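Local coordinates for putative integron gene cassette protein (Uncultured bacterium, PDB 3FUY), which is of unknown function but comes from a mobile gene cassette of a salt-marsh integron and assembles from several copies of the same chain, at residues Ile37-Asp41 and Asn42-Ala46; Asp63-Leu66 and Asp67-Gly71; Ala75-Ser78 and Ile79-Thr83; Glu160-Ser164 and Asp165-Pro169. All blocks are in the same frame, centred on the assembly; numbering follows the deposited sequence.

Contact 1. Residues Ile37-Asp41 and Asn42-Ala46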
loop_
_atom_site.group_PDB
_atom_site.type_symbol
_atom_site.label_atom_id
_atom_site.label_comp_id
_atom_site.label_asym_id
_atom_site.label_seq_id
_atom_site.Cartn_x
_atom_site.Cartn_y
_atom_site.Cartn_z
ATOM N N ILE B 37 8.266 0.298 -3.446
ATOM C CA ILE B 37 9.391 0.337 -2.518
ATOM C C ILE B 37 9.961 1.747 -2.475
ATOM O O ILE B 37 10.519 2.246 -3.452
ATOM C CB ILE B 37 10.477 -0.671 -2.923
ATOM C CG1 ILE B 37 9.907 -2.078 -2.952
ATOM C CG2 ILE B 37 11.641 -0.641 -1.942
ATOM C CD1 ILE B 37 10.906 -3.111 -3.576
ATOM N N ARG B 38 9.775 2.401 -1.342
ATOM C CA ARG B 38 10.241 3.758 -1.158
ATOM C C ARG B 38 11.435 3.683 -0.211
ATOM O O ARG B 38 11.272 3.277 0.937
ATOM C CB ARG B 38 9.115 4.574 -0.495
ATOM C CG ARG B 38 9.554 5.911 0.064
ATOM C CD ARG B 38 10.052 6.789 -1.026
ATOM N NE ARG B 38 10.145 8.205 -0.657
ATOM C CZ ARG B 38 11.096 9.012 -1.116
ATOM N NH1 ARG B 38 12.066 8.512 -1.886
ATOM N NH2 ARG B 38 11.094 10.303 -0.805
ATOM N N ASP B 39 12.616 4.079 -0.680
ATOM C CA ASP B 39 13.828 4.118 0.159
ATOM C C ASP B 39 14.057 5.559 0.607
ATOM O O ASP B 39 14.538 6.382 -0.163
ATOM C CB ASP B 39 15.060 3.612 -0.634
ATOM C CG ASP B 39 16.349 3.569 0.221
ATOM O OD1 ASP B 39 16.469 4.318 1.219
ATOM O OD2 ASP B 39 17.260 2.780 -0.112
ATOM N N PHE B 40 13.697 5.877 1.842
ATOM C CA PHE B 40 13.830 7.256 2.322
ATOM C C PHE B 40 15.283 7.705 2.395
ATOM O O PHE B 40 15.616 8.792 1.920
ATOM C CB PHE B 40 13.207 7.406 3.711
ATOM C CG PHE B 40 11.698 7.361 3.711
ATOM C CD1 PHE B 40 10.955 8.451 3.258
ATOM C CD2 PHE B 40 11.028 6.252 4.186
ATOM C CE1 PHE B 40 9.563 8.440 3.288
ATOM C CE2 PHE B 40 9.628 6.218 4.212
ATOM C CZ PHE B 40 8.893 7.327 3.759
ATOM N N ASP B 41 16.131 6.863 2.996
ATOM C CA ASP B 41 17.511 7.213 3.282
ATOM C C ASP B 41 18.273 7.574 2.000
ATOM O O ASP B 41 19.035 8.538 1.975
ATOM C CB ASP B 41 18.232 6.069 4.025
ATOM C CG ASP B 41 17.767 5.904 5.484
ATOM O OD1 ASP B 41 16.882 6.655 5.935
ATOM O OD2 ASP B 41 18.305 5.014 6.180
ATOM N N ASN B 42 18.062 6.801 0.936
ATOM C CA ASN B 42 18.744 7.046 -0.331
ATOM C C ASN B 42 17.923 7.904 -1.301
ATOM O O ASN B 42 18.377 8.241 -2.382
ATOM C CB ASN B 42 19.183 5.723 -0.967
ATOM C CG ASN B 42 20.257 5.022 -0.141
ATOM O OD1 ASN B 42 21.358 5.549 0.017
ATOM N ND2 ASN B 42 19.930 3.855 0.418
ATOM N N GLY B 43 16.720 8.285 -0.889
ATOM C CA GLY B 43 15.884 9.131 -1.724
ATOM C C GLY B 43 15.575 8.458 -3.058
ATOM O O GLY B 43 15.779 9.040 -4.113
ATOM N N GLN B 44 15.098 7.217 -3.008
ATOM C CA GLN B 44 14.728 6.519 -4.236
ATOM C C GLN B 44 13.340 5.924 -4.136
ATOM O O GLN B 44 12.839 5.672 -3.033
ATOM C CB GLN B 44 15.721 5.394 -4.522
ATOM C CG GLN B 44 17.085 5.840 -4.965
ATOM C CD GLN B 44 18.006 4.637 -5.150
ATOM O OE1 GLN B 44 18.424 4.030 -4.170
ATOM N NE2 GLN B 44 18.295 4.270 -6.410
ATOM N N PHE B 45 12.747 5.647 -5.293
ATOM C CA PHE B 45 11.462 4.961 -5.364
ATOM C C PHE B 45 11.497 3.955 -6.504
ATOM O O PHE B 45 11.940 4.280 -7.598
ATOM C CB PHE B 45 10.329 5.969 -5.592
ATOM C CG PHE B 45 8.959 5.377 -5.477
ATOM C CD1 PHE B 45 8.249 5.479 -4.286
ATOM C CD2 PHE B 45 8.364 4.733 -6.555
ATOM C CE1 PHE B 45 6.970 4.937 -4.169
ATOM C CE2 PHE B 45 7.088 4.175 -6.442
ATOM C CZ PHE B 45 6.387 4.292 -5.250
ATOM N N ALA B 46 11.055 2.728 -6.250
ATOM C CA ALA B 46 10.945 1.755 -7.333
ATOM C C ALA B 46 9.657 0.975 -7.245
ATOM O O ALA B 46 9.136 0.718 -6.155
ATOM C CB ALA B 46 12.142 0.799 -7.325
#
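A beta hairpin with a G1 beta bulge joins strands 34-39 and 44-49, and D39, N42 and Q44 meet at its turn. The strands run antiparallel at 170°. I37 and A46 form a hydrogen-bonded pair, with I37 N to A46 O at 2.9 Å. R38 and F45 form the next, non-hydrogen-bonded pair. D39 then pairs with Q44, and G43 also faces D39, which makes the bulge. The D39 carboxylate grips N42 twice. N42 N reaches D39 OD1 at 3.0 Å from above the carboxylate plane. N42 ND2 gives an almost straight bond to D39 OD2 at 2.9 Å, on its syn side. The two bonds hold backbone and side chain of N42 together; the flat groups are turned 74° apart. D39 CG lies anti to its own N (chi1 -177°), which carries the carboxylate over the turn. Q44 O takes two donors from opposite faces of its plane: D39 N at 2.9 Å and R38 NH1 at 3.2 Å. R38 NH2 reaches on to A57 O of the second subunit, so this arginine ties the hairpin to the second subunit. The Q44 amide end bonds to R73 and M69 of helix 59-79. On the other face of the hairpin, R38 CD sits at the edge of the F45 ring, 3.9 Å from F45 CD1.

Contact 2. Residues Asp63-Leu66 and Asp67-Gly71; sequences DLCL and DKMKG
D67 opens the second half of this stretch of alpha-helix 59-79 by bonding back to D63, with D67 N to D63 O at 2.9 Å. The two carboxylates also come near each other: D63 OD2 lies 4.1 Å from D67 OD2, with planes 61° apart. These like charges would probably repel, though D63 OD2 also has H147 as a partner. K68 follows, its N bonded to L64 O at 3.0 Å. K68 CG stands opposite its carbonyl carbon (chi1 -57°), which sets it 3.9 Å from L64 CD2. The amine at its far end is held by D145, T151 and L139, on the side of the helix that L64 shares. M69, a selenomethionine, turns to the hairpin side. M69 N bonds to C65 O at 2.9 Å. Its SE touches two neighbours one turn back, 4.1 Å from C65 SG and 3.9 Å from L66 CD2. C65, L66 and M69 all touch I37 of strand 34-39, so this apolar ridge seats the helix on the sheet. K70 is exposed, and its NZ forms a salt bridge with D74 OD2. Its backbone closes the last of the four i to i+4 bonds that join the two halves, K70 N to L66 O at 3.0 Å.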
loop_
_atom_site.group_PDB
_atom_site.type_symbol
_atom_site.label_atom_id
_atom_site.label_comp_id
_atom_site.label_asym_id
_atom_site.label_seq_id
_atom_site.Cartn_x
_atom_site.Cartn_y
_atom_site.Cartn_z
ATOM N N ASP B 63 14.592 -8.179 -2.086
ATOM C CA ASP B 63 16.024 -7.981 -1.891
ATOM C C ASP B 63 16.743 -7.753 -3.234
ATOM O O ASP B 63 17.650 -6.927 -3.331
ATOM C CB ASP B 63 16.645 -9.175 -1.161
ATOM C CG ASP B 63 18.024 -8.856 -0.613
ATOM O OD1 ASP B 63 18.126 -7.931 0.210
ATOM O OD2 ASP B 63 19.007 -9.509 -1.021
ATOM N N LEU B 64 16.322 -8.488 -4.262
ATOM C CA LEU B 64 16.842 -8.310 -5.620
ATOM C C LEU B 64 16.568 -6.882 -6.061
ATOM O O LEU B 64 17.459 -6.169 -6.530
ATOM C CB LEU B 64 16.171 -9.298 -6.585
ATOM C CG LEU B 64 16.687 -9.298 -8.031
ATOM C CD1 LEU B 64 16.402 -10.647 -8.650
ATOM C CD2 LEU B 64 16.035 -8.212 -8.855
ATOM N N CYS B 65 15.330 -6.448 -5.874
ATOM C CA CYS B 65 14.981 -5.081 -6.228
ATOM C C CYS B 65 15.862 -4.066 -5.481
ATOM O O CYS B 65 16.386 -3.124 -6.082
ATOM C CB CYS B 65 13.488 -4.821 -6.003
ATOM S SG CYS B 65 12.943 -3.236 -6.644
ATOM N N LEU B 66 16.054 -4.270 -4.178
ATOM C CA LEU B 66 16.935 -3.379 -3.420
ATOM C C LEU B 66 18.367 -3.368 -3.978
ATOM O O LEU B 66 19.010 -2.319 -4.031
ATOM C CB LEU B 66 16.936 -3.736 -1.930
ATOM C CG LEU B 66 15.610 -3.463 -1.199
ATOM C CD1 LEU B 66 15.645 -4.000 0.232
ATOM C CD2 LEU B 66 15.287 -1.982 -1.212
ATOM N N ASP B 67 18.874 -4.529 -4.389
ATOM C CA ASP B 67 20.217 -4.572 -4.957
ATOM C C ASP B 67 20.319 -3.792 -6.274
ATOM O O ASP B 67 21.311 -3.095 -6.507
ATOM C CB ASP B 67 20.703 -6.014 -5.138
ATOM C CG ASP B 67 21.236 -6.624 -3.839
ATOM O OD1 ASP B 67 21.379 -5.897 -2.836
ATOM O OD2 ASP B 67 21.522 -7.841 -3.829
ATOM N N LYS B 68 19.304 -3.904 -7.136
ATOM C CA LYS B 68 19.307 -3.139 -8.381
ATOM C C LYS B 68 19.128 -1.630 -8.112
ATOM O O LYS B 68 19.712 -0.794 -8.798
ATOM C CB LYS B 68 18.231 -3.652 -9.363
ATOM C CG LYS B 68 18.348 -5.134 -9.731
ATOM C CD LYS B 68 19.751 -5.486 -10.214
ATOM C CE LYS B 68 19.952 -7.010 -10.240
ATOM N NZ LYS B 68 21.256 -7.405 -10.845
HETATM N N MSE B 69 18.323 -1.279 -7.111
HETATM C CA MSE B 69 18.217 0.131 -6.706
HETATM C C MSE B 69 19.588 0.647 -6.302
HETATM O O MSE B 69 19.972 1.758 -6.648
HETATM C CB MSE B 69 17.223 0.308 -5.549
HETATM C CG MSE B 69 15.814 -0.070 -5.972
HETATM SE SE MSE B 69 14.543 -0.098 -4.496
HETATM C CE MSE B 69 14.339 1.822 -4.207
ATOM N N LYS B 70 20.345 -0.187 -5.594
ATOM C CA LYS B 70 21.688 0.203 -5.211
ATOM C C LYS B 70 22.604 0.313 -6.451
ATOM O O LYS B 70 23.416 1.226 -6.555
ATOM C CB LYS B 70 22.263 -0.780 -4.198
ATOM C CG LYS B 70 23.694 -0.424 -3.759
ATOM C CD LYS B 70 24.222 -1.400 -2.713
ATOM C CE LYS B 70 25.622 -1.000 -2.254
ATOM N NZ LYS B 70 26.578 -0.880 -3.389
ATOM N N GLY B 71 22.458 -0.606 -7.401
ATOM C CA GLY B 71 23.295 -0.562 -8.590
ATOM C C GLY B 71 23.113 0.751 -9.346
ATOM O O GLY B 71 24.084 1.356 -9.825
#

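Contact 3. Residues Ala75-Ser78 and Ile79-Thr83; sequences AQQS and IGDDT
The amide of Q76 and the carboxylate of D82 lie stacked, their planes only 18° apart. The touching carbon is Q76 CG, 3.8 Å from D82 OD2. Q76 bends at chi2 (71°), which turns its amide forward, toward G80. There Q76 NE2 gives a hydrogen bond to G80 O at 3.2 Å, tilted from the amide plane. The amide has partners beyond this: Q76 OE1 accepts from I92 N, and Q76 NE2 also gives to P90 O. A water joins the stacked pair as well, donating to Q76 OE1 and to D82 OD2. Q77 and D81 are turned differently. They lie side by side and point the same way, but their planes are 63° apart, and Q77 OE1 stays 3.6 Å from D81 OD1.

All this happens at the C-terminal end of helix 59-79. G80 is the first residue to leave the helical conformation, and its phi is positive. G80 N still bonds to Q76 O at 3.0 Å. I79 N makes weak bonds to A75 O and Q76 O, as the helical pattern frays. An alanine in place of Q76 is likely to leave G80 O, I92 N and P90 O without their amide partner and to strip the D82 carboxylate of its stacking mate. I79 turns to another side, against A131 of helix 121-138 and I92 of strand 91-100. Further along, T83 OG1 gives a weak bond to D81 OD1 at 2.8 Å.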
loop_
_atom_site.group_PDB
_atom_site.type_symbol
_atom_site.label_atom_id
_atom_site.label_comp_id
_atom_site.label_asym_id
_atom_site.label_seq_id
_atom_site.Cartn_x
_atom_site.Cartn_y
_atom_site.Cartn_z
ATOM N N ALA B 75 25.794 3.585 -10.013
ATOM C CA ALA B 75 26.076 4.078 -11.369
ATOM C C ALA B 75 26.008 5.609 -11.418
ATOM O O ALA B 75 26.852 6.250 -12.045
ATOM C CB ALA B 75 25.124 3.447 -12.410
ATOM N N GLN B 76 25.013 6.185 -10.742
ATOM C CA GLN B 76 24.854 7.637 -10.671
ATOM C C GLN B 76 26.070 8.280 -10.020
ATOM O O GLN B 76 26.605 9.273 -10.514
ATOM C CB GLN B 76 23.600 8.009 -9.871
ATOM C CG GLN B 76 23.488 9.510 -9.555
ATOM C CD GLN B 76 23.166 10.358 -10.788
ATOM O OE1 GLN B 76 22.021 10.418 -11.229
ATOM N NE2 GLN B 76 24.176 11.033 -11.328
ATOM N N GLN B 77 26.508 7.694 -8.912
ATOM C CA GLN B 77 27.668 8.194 -8.186
ATOM C C GLN B 77 28.929 8.187 -9.058
ATOM O O GLN B 77 29.775 9.063 -8.915
ATOM C CB GLN B 77 27.881 7.387 -6.895
ATOM C CG GLN B 77 28.881 7.992 -5.929
ATOM C CD GLN B 77 28.520 9.411 -5.539
ATOM O OE1 GLN B 77 27.345 9.783 -5.529
ATOM N NE2 GLN B 77 29.531 10.215 -5.219
ATOM N N SER B 78 29.046 7.214 -9.962
ATOM C CA SER B 78 30.195 7.138 -10.866
ATOM C C SER B 78 30.155 8.209 -11.948
ATOM O O SER B 78 31.190 8.600 -12.479
ATOM C CB SER B 78 30.272 5.769 -11.548
ATOM O OG SER B 78 30.684 4.781 -10.632
ATOM N N ILE B 79 28.952 8.654 -12.290
ATOM C CA ILE B 79 28.776 9.621 -13.362
ATOM C C ILE B 79 28.912 11.038 -12.841
ATOM O O ILE B 79 29.308 11.942 -13.571
ATOM C CB ILE B 79 27.415 9.447 -14.055
ATOM C CG1 ILE B 79 27.481 8.265 -15.017
ATOM C CG2 ILE B 79 27.025 10.708 -14.802
ATOM C CD1 ILE B 79 26.540 8.383 -16.219
ATOM N N GLY B 80 28.596 11.219 -11.566
ATOM C CA GLY B 80 28.673 12.522 -10.938
ATOM C C GLY B 80 27.797 12.569 -9.702
ATOM O O GLY B 80 26.752 11.928 -9.655
ATOM N N ASP B 81 28.220 13.333 -8.701
ATOM C CA ASP B 81 27.475 13.452 -7.452
ATOM C C ASP B 81 26.196 14.286 -7.578
ATOM O O ASP B 81 26.258 15.504 -7.763
ATOM C CB ASP B 81 28.365 14.067 -6.375
ATOM C CG ASP B 81 27.695 14.090 -5.023
ATOM O OD1 ASP B 81 26.796 13.250 -4.799
ATOM O OD2 ASP B 81 28.060 14.939 -4.187
ATOM N N ASP B 82 25.040 13.637 -7.436
ATOM C CA ASP B 82 23.754 14.318 -7.611
ATOM C C ASP B 82 23.257 15.059 -6.367
ATOM O O ASP B 82 22.118 15.518 -6.335
ATOM C CB ASP B 82 22.672 13.343 -8.097
ATOM C CG ASP B 82 22.406 12.216 -7.105
ATOM O OD1 ASP B 82 23.239 11.988 -6.205
ATOM O OD2 ASP B 82 21.361 11.545 -7.224
ATOM N N THR B 83 24.099 15.175 -5.343
ATOM C CA THR B 83 23.721 15.945 -4.154
ATOM C C THR B 83 24.161 17.414 -4.235
ATOM O O THR B 83 23.413 18.315 -3.844
ATOM C CB THR B 83 24.236 15.301 -2.840
ATOM O OG1 THR B 83 25.644 15.069 -2.932
ATOM C CG2 THR B 83 23.516 13.982 -2.569
HETATM O O HOH W 1 20.128 11.392 -9.464
HETATM O O HOH W 2 25.195 10.679 -6.778
#

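Contact 4. Residues Glu160-Ser164 and Asp165-Pro169; sequences ELLSS and DSFHP
F167 folds back over L162 and E160 where two type I beta turns, L161 to S164 and S164 to F167, follow one another after strand 150-160. The close packing is on the ring. L162 CD2 sits over one face of F167 in a CH-pi contact, 4.1 Å from the ring centroid and 22° off the normal. The two side chains lie side by side and point the same way. P169 N lies over the opposite face. E160 CB approaches F167 CD1 obliquely at 3.8 Å. With chi1 at 170° the F167 ring swings away from the backbone N and in against the first turn. A serine here would probably leave L162 CD2 without its aromatic face and open a gap beside E160.

The turn side is polar and looser. F167 N closes the second turn on S164 O at 3.1 Å. S164 OG accepts from S166 N at 3.0 Å, an ST turn. One water bridges S164 O and F167 O. S163 and D165 are exposed; D165 OD2 reaches H103 of the second subunit. E160 turns its acid to Y174.

The ring side faces the sheet: L162 and F167 both touch I114 of strand 106-116 and H91 of strand 91-100, while H168 meets F55 of the second subunit.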
loop_
_atom_site.group_PDB
_atom_site.type_symbol
_atom_site.label_atom_id
_atom_site.label_comp_id
_atom_site.label_asym_id
_atom_site.label_seq_id
_atom_site.Cartn_x
_atom_site.Cartn_y
_atom_site.Cartn_z
ATOM N N GLU B 160 14.988 18.000 -19.128
ATOM C CA GLU B 160 14.285 18.800 -18.154
ATOM C C GLU B 160 15.190 19.957 -17.813
ATOM O O GLU B 160 16.404 19.829 -17.858
ATOM C CB GLU B 160 14.020 17.980 -16.889
ATOM C CG GLU B 160 13.143 16.755 -17.093
ATOM C CD GLU B 160 11.670 17.104 -17.177
ATOM O OE1 GLU B 160 11.338 18.306 -17.130
ATOM O OE2 GLU B 160 10.844 16.176 -17.297
ATOM N N LEU B 161 14.603 21.096 -17.472
ATOM C CA LEU B 161 15.394 22.190 -16.963
ATOM C C LEU B 161 15.706 21.838 -15.516
ATOM O O LEU B 161 14.816 21.844 -14.667
ATOM C CB LEU B 161 14.601 23.493 -17.050
ATOM C CG LEU B 161 15.356 24.774 -16.698
ATOM C CD1 LEU B 161 16.608 24.904 -17.543
ATOM C CD2 LEU B 161 14.446 25.984 -16.887
ATOM N N LEU B 162 16.964 21.524 -15.232
ATOM C CA LEU B 162 17.310 20.931 -13.946
ATOM C C LEU B 162 17.222 21.913 -12.771
ATOM O O LEU B 162 17.220 21.502 -11.605
ATOM C CB LEU B 162 18.696 20.297 -14.004
ATOM C CG LEU B 162 18.900 19.189 -15.035
ATOM C CD1 LEU B 162 20.267 18.602 -14.833
ATOM C CD2 LEU B 162 17.846 18.109 -14.916
ATOM N N SER B 163 17.148 23.204 -13.077
ATOM C CA SER B 163 17.093 24.216 -12.030
ATOM C C SER B 163 15.655 24.625 -11.713
ATOM O O SER B 163 15.406 25.342 -10.752
ATOM C CB SER B 163 17.929 25.436 -12.425
ATOM O OG SER B 163 17.348 26.097 -13.530
ATOM N N SER B 164 14.711 24.163 -12.524
ATOM C CA SER B 164 13.304 24.491 -12.326
ATOM C C SER B 164 12.763 23.991 -10.978
ATOM O O SER B 164 13.078 22.880 -10.539
ATOM C CB SER B 164 12.464 23.924 -13.471
ATOM O OG SER B 164 11.079 24.112 -13.228
ATOM N N ASP B 165 11.956 24.818 -10.318
ATOM C CA ASP B 165 11.310 24.402 -9.077
ATOM C C ASP B 165 10.344 23.256 -9.349
ATOM O O ASP B 165 9.964 22.528 -8.439
ATOM C CB ASP B 165 10.555 25.569 -8.429
ATOM C CG ASP B 165 11.471 26.523 -7.685
ATOM O OD1 ASP B 165 12.689 26.260 -7.616
ATOM O OD2 ASP B 165 10.969 27.543 -7.161
ATOM N N SER B 166 9.948 23.091 -10.606
ATOM C CA SER B 166 9.014 22.030 -10.971
ATOM C C SER B 166 9.691 20.668 -11.113
ATOM O O SER B 166 9.012 19.649 -11.230
ATOM C CB SER B 166 8.287 22.366 -12.276
ATOM O OG SER B 166 7.214 23.270 -12.058
ATOM N N PHE B 167 11.022 20.652 -11.109
ATOM C CA PHE B 167 11.756 19.417 -11.379
ATOM C C PHE B 167 12.183 18.642 -10.132
ATOM O O PHE B 167 12.775 19.201 -9.206
ATOM C CB PHE B 167 13.002 19.684 -12.229
ATOM C CG PHE B 167 13.909 18.490 -12.336
ATOM C CD1 PHE B 167 13.568 17.424 -13.149
ATOM C CD2 PHE B 167 15.072 18.414 -11.587
ATOM C CE1 PHE B 167 14.388 16.306 -13.230
ATOM C CE2 PHE B 167 15.888 17.297 -11.661
ATOM C CZ PHE B 167 15.546 16.250 -12.478
ATOM N N HIS B 168 11.879 17.348 -10.131
ATOM C CA HIS B 168 12.467 16.400 -9.187
ATOM C C HIS B 168 12.757 15.102 -9.959
ATOM O O HIS B 168 11.929 14.661 -10.750
ATOM C CB HIS B 168 11.510 16.146 -8.014
ATOM C CG HIS B 168 12.110 15.344 -6.899
ATOM N ND1 HIS B 168 12.387 13.998 -7.016
ATOM C CD2 HIS B 168 12.479 15.697 -5.643
ATOM C CE1 HIS B 168 12.908 13.558 -5.884
ATOM N NE2 HIS B 168 12.967 14.567 -5.031
ATOM N N PRO B 169 13.939 14.497 -9.748
ATOM C CA PRO B 169 14.316 13.306 -10.526
ATOM C C PRO B 169 13.366 12.125 -10.371
ATOM O O PRO B 169 13.378 11.252 -11.238
ATOM C CB PRO B 169 15.689 12.932 -9.951
ATOM C CG PRO B 169 16.212 14.185 -9.344
ATOM C CD PRO B 169 15.006 14.913 -8.824
HETATM O O HOH W 3 14.880 21.280 -8.974
#

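How the contacts relate
Contact 1 is buried and contact 2 partly buried; the two touch. I37 of the 37-46 hairpin packs on C65 and M69, and A46 on M69. Contacts 2 and 3 share helix 59-79. Contact 2 is its regular middle, with an apolar ridge toward the sheet. Contact 3 is its partly buried C-terminal end, where amides, carboxylates and waters take over. Contact 4 is the surface member, about 26 Å from contact 2 between centres and across the chain's centre. It is built from one aromatic ring packed against two turns. Contacts 1 and 4 both reach the second subunit, but contact 2 and contact 3 do not.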